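Local coordinates for UPF0201 protein MJ1564 (Methanocaldococcus jannaschii DSM 2661, PDB 2PZZ) that is of unknown function and belongs to an archaeal family that resembles RNA-binding proteins in structure but is unlikely to bind RNA, at residues Val51-Arg59 and Ile120-Lys128. Residues are numbered along the deposited sequence; the frame is centred on the assembly and turned at random.
Sequences VEKLKELLR and IKDIAPRTK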
ATOM      1  N   VAL A  51       3.155   1.915  24.564  1.00 33.51           N
ATOM      2  CA  VAL A  51       2.713   2.914  23.592  1.00 32.54           C
ATOM      3  C   VAL A  51       3.567   4.170  23.803  1.00 34.09           C
ATOM      4  O   VAL A  51       3.218   5.266  23.343  1.00 32.49           O
ATOM      5  CB  VAL A  51       1.220   3.302  23.785  1.00 32.50           C
ATOM      6  CG1 VAL A  51       0.306   2.136  23.365  1.00 34.18           C
ATOM      7  CG2 VAL A  51       0.956   3.665  25.241  1.00 31.63           C
ATOM      8  N   GLU A  52       4.683   4.005  24.508  1.00 33.71           N
ATOM      9  CA  GLU A  52       5.586   5.119  24.790  1.00 38.68           C
ATOM     10  C   GLU A  52       6.059   5.840  23.533  1.00 36.85           C
ATOM     11  O   GLU A  52       5.961   7.057  23.440  1.00 38.32           O
ATOM     12  CB  GLU A  52       6.800   4.626  25.588  1.00 43.05           C
ATOM     13  CG  GLU A  52       6.506   4.390  27.063  1.00 51.96           C
ATOM     14  CD  GLU A  52       7.552   3.516  27.736  1.00 58.40           C
ATOM     15  OE1 GLU A  52       8.766   3.760  27.530  1.00 59.10           O
ATOM     16  OE2 GLU A  52       7.157   2.584  28.478  1.00 61.71           O
ATOM     17  N   LYS A  53       6.572   5.093  22.568  1.00 35.84           N
ATOM     18  CA  LYS A  53       7.048   5.704  21.335  1.00 36.76           C
ATOM     19  C   LYS A  53       5.910   6.445  20.630  1.00 37.00           C
ATOM     20  O   LYS A  53       6.078   7.587  20.189  1.00 37.47           O
ATOM     21  CB  LYS A  53       7.640   4.633  20.416  1.00 36.28           C
ATOM     22  CG  LYS A  53       8.228   5.168  19.117  1.00 41.25           C
ATOM     23  CD  LYS A  53       9.393   6.114  19.373  1.00 45.52           C
ATOM     24  CE  LYS A  53      10.183   6.373  18.098  1.00 46.05           C
ATOM     25  NZ  LYS A  53      11.275   7.370  18.313  1.00 51.28           N
ATOM     26  N   LEU A  54       4.751   5.799  20.521  1.00 36.79           N
ATOM     27  CA  LEU A  54       3.596   6.424  19.873  1.00 33.74           C
ATOM     28  C   LEU A  54       3.266   7.761  20.538  1.00 33.63           C
ATOM     29  O   LEU A  54       3.021   8.762  19.855  1.00 31.88           O
ATOM     30  CB  LEU A  54       2.368   5.495  19.946  1.00 31.66           C
ATOM     31  CG  LEU A  54       1.014   6.066  19.492  1.00 29.83           C
ATOM     32  CD1 LEU A  54       1.103   6.493  18.040  1.00 24.82           C
ATOM     33  CD2 LEU A  54      -0.097   5.004  19.681  1.00 28.38           C
ATOM     34  N   LYS A  55       3.269   7.780  21.868  1.00 34.00           N
ATOM     35  CA  LYS A  55       2.963   9.011  22.604  1.00 37.00           C
ATOM     36  C   LYS A  55       3.950  10.135  22.302  1.00 37.35           C
ATOM     37  O   LYS A  55       3.569  11.300  22.226  1.00 37.64           O
ATOM     38  CB  LYS A  55       2.953   8.744  24.106  1.00 37.44           C
ATOM     39  CG  LYS A  55       1.854   7.797  24.556  1.00 40.67           C
ATOM     40  CD  LYS A  55       1.860   7.624  26.057  1.00 46.13           C
ATOM     41  CE  LYS A  55       0.721   6.720  26.498  1.00 51.64           C
ATOM     42  NZ  LYS A  55       0.762   6.386  27.961  1.00 54.71           N
ATOM     43  N   GLU A  56       5.218   9.783  22.144  1.00 38.04           N
ATOM     44  CA  GLU A  56       6.244  10.774  21.833  1.00 40.05           C
ATOM     45  C   GLU A  56       5.992  11.374  20.456  1.00 38.11           C
ATOM     46  O   GLU A  56       6.009  12.591  20.289  1.00 37.91           O
ATOM     47  CB  GLU A  56       7.629  10.129  21.810  1.00 43.05           C
ATOM     48  CG  GLU A  56       8.195   9.739  23.148  1.00 47.56           C
ATOM     49  CD  GLU A  56       9.419   8.855  22.997  1.00 51.70           C
ATOM     50  OE1 GLU A  56      10.185   9.063  22.026  1.00 52.14           O
ATOM     51  OE2 GLU A  56       9.617   7.961  23.849  1.00 54.09           O
ATOM     52  N   LEU A  57       5.749  10.512  19.472  1.00 36.42           N
ATOM     53  CA  LEU A  57       5.534  10.975  18.109  1.00 33.80           C
ATOM     54  C   LEU A  57       4.312  11.864  17.961  1.00 34.32           C
ATOM     55  O   LEU A  57       4.348  12.849  17.212  1.00 35.68           O
ATOM     56  CB  LEU A  57       5.455   9.786  17.154  1.00 36.67           C
ATOM     57  CG  LEU A  57       6.723   8.920  17.125  1.00 36.35           C
ATOM     58  CD1 LEU A  57       6.493   7.709  16.260  1.00 33.43           C
ATOM     59  CD2 LEU A  57       7.911   9.741  16.606  1.00 37.18           C
ATOM     60  N   LEU A  58       3.232  11.546  18.668  1.00 31.53           N
ATOM     61  CA  LEU A  58       2.037  12.384  18.576  1.00 29.53           C
ATOM     62  C   LEU A  58       2.384  13.789  19.112  1.00 30.23           C
ATOM     63  O   LEU A  58       1.971  14.796  18.551  1.00 30.10           O
ATOM     64  CB  LEU A  58       0.876  11.782  19.386  1.00 28.91           C
ATOM     65  CG  LEU A  58       0.392  10.357  19.036  1.00 26.94           C
ATOM     66  CD1 LEU A  58      -0.690   9.932  20.005  1.00 24.59           C
ATOM     67  CD2 LEU A  58      -0.126  10.306  17.623  1.00 27.21           C
ATOM     68  N   ARG A  59       3.147  13.855  20.196  1.00 31.46           N
ATOM     69  CA  ARG A  59       3.525  15.153  20.759  1.00 34.87           C
ATOM     70  C   ARG A  59       4.503  15.848  19.813  1.00 36.80           C
ATOM     71  O   ARG A  59       4.279  16.995  19.426  1.00 35.02           O
ATOM     72  CB  ARG A  59       4.121  14.955  22.161  1.00 34.56           C
ATOM     73  CG  ARG A  59       3.046  14.524  23.164  1.00 33.30           C
ATOM     74  CD  ARG A  59       3.598  13.825  24.389  1.00 33.57           C
ATOM     75  NE  ARG A  59       2.517  13.492  25.316  1.00 33.84           N
ATOM     76  CZ  ARG A  59       1.566  12.591  25.075  1.00 32.48           C
ATOM     77  NH1 ARG A  59       1.551  11.913  23.929  1.00 29.75           N
ATOM     78  NH2 ARG A  59       0.624  12.370  25.979  1.00 35.05           N
ATOM     79  N   ILE A 120      -6.802   6.614  26.607  1.00 39.64           N
ATOM     80  CA  ILE A 120      -6.861   7.554  25.497  1.00 40.11           C
ATOM     81  C   ILE A 120      -6.487   8.976  25.881  1.00 40.14           C
ATOM     82  O   ILE A 120      -5.794   9.654  25.128  1.00 39.23           O
ATOM     83  CB  ILE A 120      -8.260   7.544  24.846  1.00 38.55           C
ATOM     84  CG1 ILE A 120      -8.506   6.179  24.193  1.00 38.08           C
ATOM     85  CG2 ILE A 120      -8.363   8.654  23.806  1.00 37.03           C
ATOM     86  CD1 ILE A 120      -9.859   6.047  23.513  1.00 39.25           C
ATOM     87  N   LYS A 121      -6.952   9.431  27.040  1.00 39.97           N
ATOM     88  CA  LYS A 121      -6.631  10.779  27.503  1.00 42.26           C
ATOM     89  C   LYS A 121      -5.136  10.867  27.773  1.00 41.82           C
ATOM     90  O   LYS A 121      -4.502  11.894  27.554  1.00 42.68           O
ATOM     91  CB  LYS A 121      -7.410  11.106  28.787  1.00 41.93           C
ATOM     92  CG  LYS A 121      -8.882  11.437  28.545  1.00 43.10           C
ATOM     93  CD  LYS A 121      -9.660  11.607  29.853  1.00 39.96           C
ATOM     94  CE  LYS A 121     -11.119  12.000  29.575  1.00 42.72           C
ATOM     95  NZ  LYS A 121     -12.035  11.877  30.762  1.00 42.09           N
ATOM     96  N   ASP A 122      -4.586   9.761  28.249  1.00 41.88           N
ATOM     97  CA  ASP A 122      -3.176   9.659  28.570  1.00 42.72           C
ATOM     98  C   ASP A 122      -2.314   9.664  27.305  1.00 42.23           C
ATOM     99  O   ASP A 122      -1.239  10.271  27.277  1.00 40.76           O
ATOM    100  CB  ASP A 122      -2.952   8.372  29.363  1.00 46.47           C
ATOM    101  CG  ASP A 122      -1.532   8.213  29.830  1.00 50.30           C
ATOM    102  OD1 ASP A 122      -0.668   7.876  28.999  1.00 53.08           O
ATOM    103  OD2 ASP A 122      -1.278   8.429  31.033  1.00 55.92           O
ATOM    104  N   ILE A 123      -2.795   8.992  26.260  1.00 39.62           N
ATOM    105  CA  ILE A 123      -2.065   8.914  25.002  1.00 38.56           C
ATOM    106  C   ILE A 123      -2.175  10.201  24.190  1.00 38.70           C
ATOM    107  O   ILE A 123      -1.161  10.754  23.753  1.00 37.50           O
ATOM    108  CB  ILE A 123      -2.569   7.738  24.139  1.00 38.71           C
ATOM    109  CG1 ILE A 123      -2.244   6.416  24.844  1.00 39.74           C
ATOM    110  CG2 ILE A 123      -1.909   7.767  22.754  1.00 36.15           C
ATOM    111  CD1 ILE A 123      -2.740   5.166  24.097  1.00 36.01           C
ATOM    112  N   ALA A 124      -3.406  10.665  23.992  1.00 37.49           N
ATOM    113  CA  ALA A 124      -3.679  11.874  23.229  1.00 37.58           C
ATOM    114  C   ALA A 124      -4.538  12.838  24.048  1.00 38.94           C
ATOM    115  O   ALA A 124      -5.761  12.887  23.894  1.00 38.02           O
ATOM    116  CB  ALA A 124      -4.386  11.516  21.911  1.00 35.91           C
ATOM    117  N   PRO A 125      -3.898  13.617  24.937  1.00 40.37           N
ATOM    118  CA  PRO A 125      -4.560  14.596  25.801  1.00 41.88           C
ATOM    119  C   PRO A 125      -5.056  15.800  25.012  1.00 44.19           C
ATOM    120  O   PRO A 125      -4.421  16.212  24.032  1.00 43.65           O
ATOM    121  CB  PRO A 125      -3.453  15.014  26.772  1.00 39.67           C
ATOM    122  CG  PRO A 125      -2.464  13.900  26.702  1.00 40.40           C
ATOM    123  CD  PRO A 125      -2.465  13.535  25.263  1.00 39.78           C
ATOM    124  N   ARG A 126      -6.175  16.373  25.449  1.00 45.85           N
ATOM    125  CA  ARG A 126      -6.711  17.557  24.794  1.00 50.02           C
ATOM    126  C   ARG A 126      -5.673  18.670  24.895  1.00 51.58           C
ATOM    127  O   ARG A 126      -4.704  18.552  25.652  1.00 51.20           O
ATOM    128  CB  ARG A 126      -8.006  18.010  25.476  1.00 52.89           C
ATOM    129  CG  ARG A 126      -9.148  17.026  25.330  1.00 54.77           C
ATOM    130  CD  ARG A 126     -10.477  17.647  25.718  1.00 58.98           C
ATOM    131  NE  ARG A 126     -11.597  16.778  25.357  1.00 62.02           N
ATOM    132  CZ  ARG A 126     -11.803  16.285  24.136  1.00 63.34           C
ATOM    133  NH1 ARG A 126     -10.966  16.569  23.145  1.00 63.72           N
ATOM    134  NH2 ARG A 126     -12.843  15.496  23.905  1.00 64.30           N
ATOM    135  N   THR A 127      -5.865  19.737  24.121  1.00 53.08           N
ATOM    136  CA  THR A 127      -4.948  20.876  24.152  1.00 56.71           C
ATOM    137  C   THR A 127      -5.686  22.194  23.923  1.00 58.77           C
ATOM    138  O   THR A 127      -6.852  22.216  23.516  1.00 59.13           O
ATOM    139  CB  THR A 127      -3.828  20.776  23.078  1.00 56.40           C
ATOM    140  OG1 THR A 127      -4.401  20.874  21.768  1.00 56.69           O
ATOM    141  CG2 THR A 127      -3.074  19.461  23.202  1.00 56.67           C
ATOM    142  N   LYS A 128      -4.988  23.288  24.208  1.00 61.84           N
ATOM    143  CA  LYS A 128      -5.499  24.639  24.035  1.00 64.16           C
ATOM    144  C   LYS A 128      -4.305  25.454  23.572  1.00 65.38           C
ATOM    145  O   LYS A 128      -3.578  26.024  24.385  1.00 66.87           O
ATOM    146  CB  LYS A 128      -6.021  25.208  25.359  1.00 66.08           C
ATOM    147  CG  LYS A 128      -7.199  24.456  25.960  1.00 68.81           C
ATOM    148  CD  LYS A 128      -7.699  25.133  27.235  1.00 70.43           C
ATOM    149  CE  LYS A 128      -8.878  24.381  27.841  1.00 70.86           C
ATOM    150  NZ  LYS A 128      -9.436  25.068  29.042  1.00 71.46           N
TER
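At the C-terminal end of helix 116-123 the guanidinium of Arg59, from helix 52-60, hydrogen-bonds to carbonyl oxygens of the last turn. Arg59 NH1 donates to Ile123 O at 3.0 Å, with an N-H...O angle of 149°, while NH2 adds weak bonds to Asp122 O and Ile123 O. Both oxygens lie at the edge of the guanidinium, near its plane. Arg59 NH1 is also bound to Lys55 O at 2.7 Å, one turn back in its own helix; this carbonyl takes the backbone N of Arg59 on its other face, so the guanidinium is tethered to both helices. Pro125, just beyond the helix end, brings Pro125 CD to 3.4 Å from Arg59 NH2. An alanine in place of Arg59 would probably leave Ile123 O without its side-chain donor and the two helix ends less firmly joined.

The two helices belong to an alpha+beta fold built on a five-stranded antiparallel sheet, and Ile123 packs between them. Ile123 CG2 meets Leu58 CD1 at 3.7 Å; CG1, set beside the backbone N (chi1 -66°), carries Ile123 CD1 to 4.1 Å from Val51 CG2. The extended Lys55 chain crosses Ile123 at roughly a right angle and ends in a salt bridge from NZ to Asp122 OD1, modelled doubtfully short. Leu58 also touches Leu64 of helix 64-73.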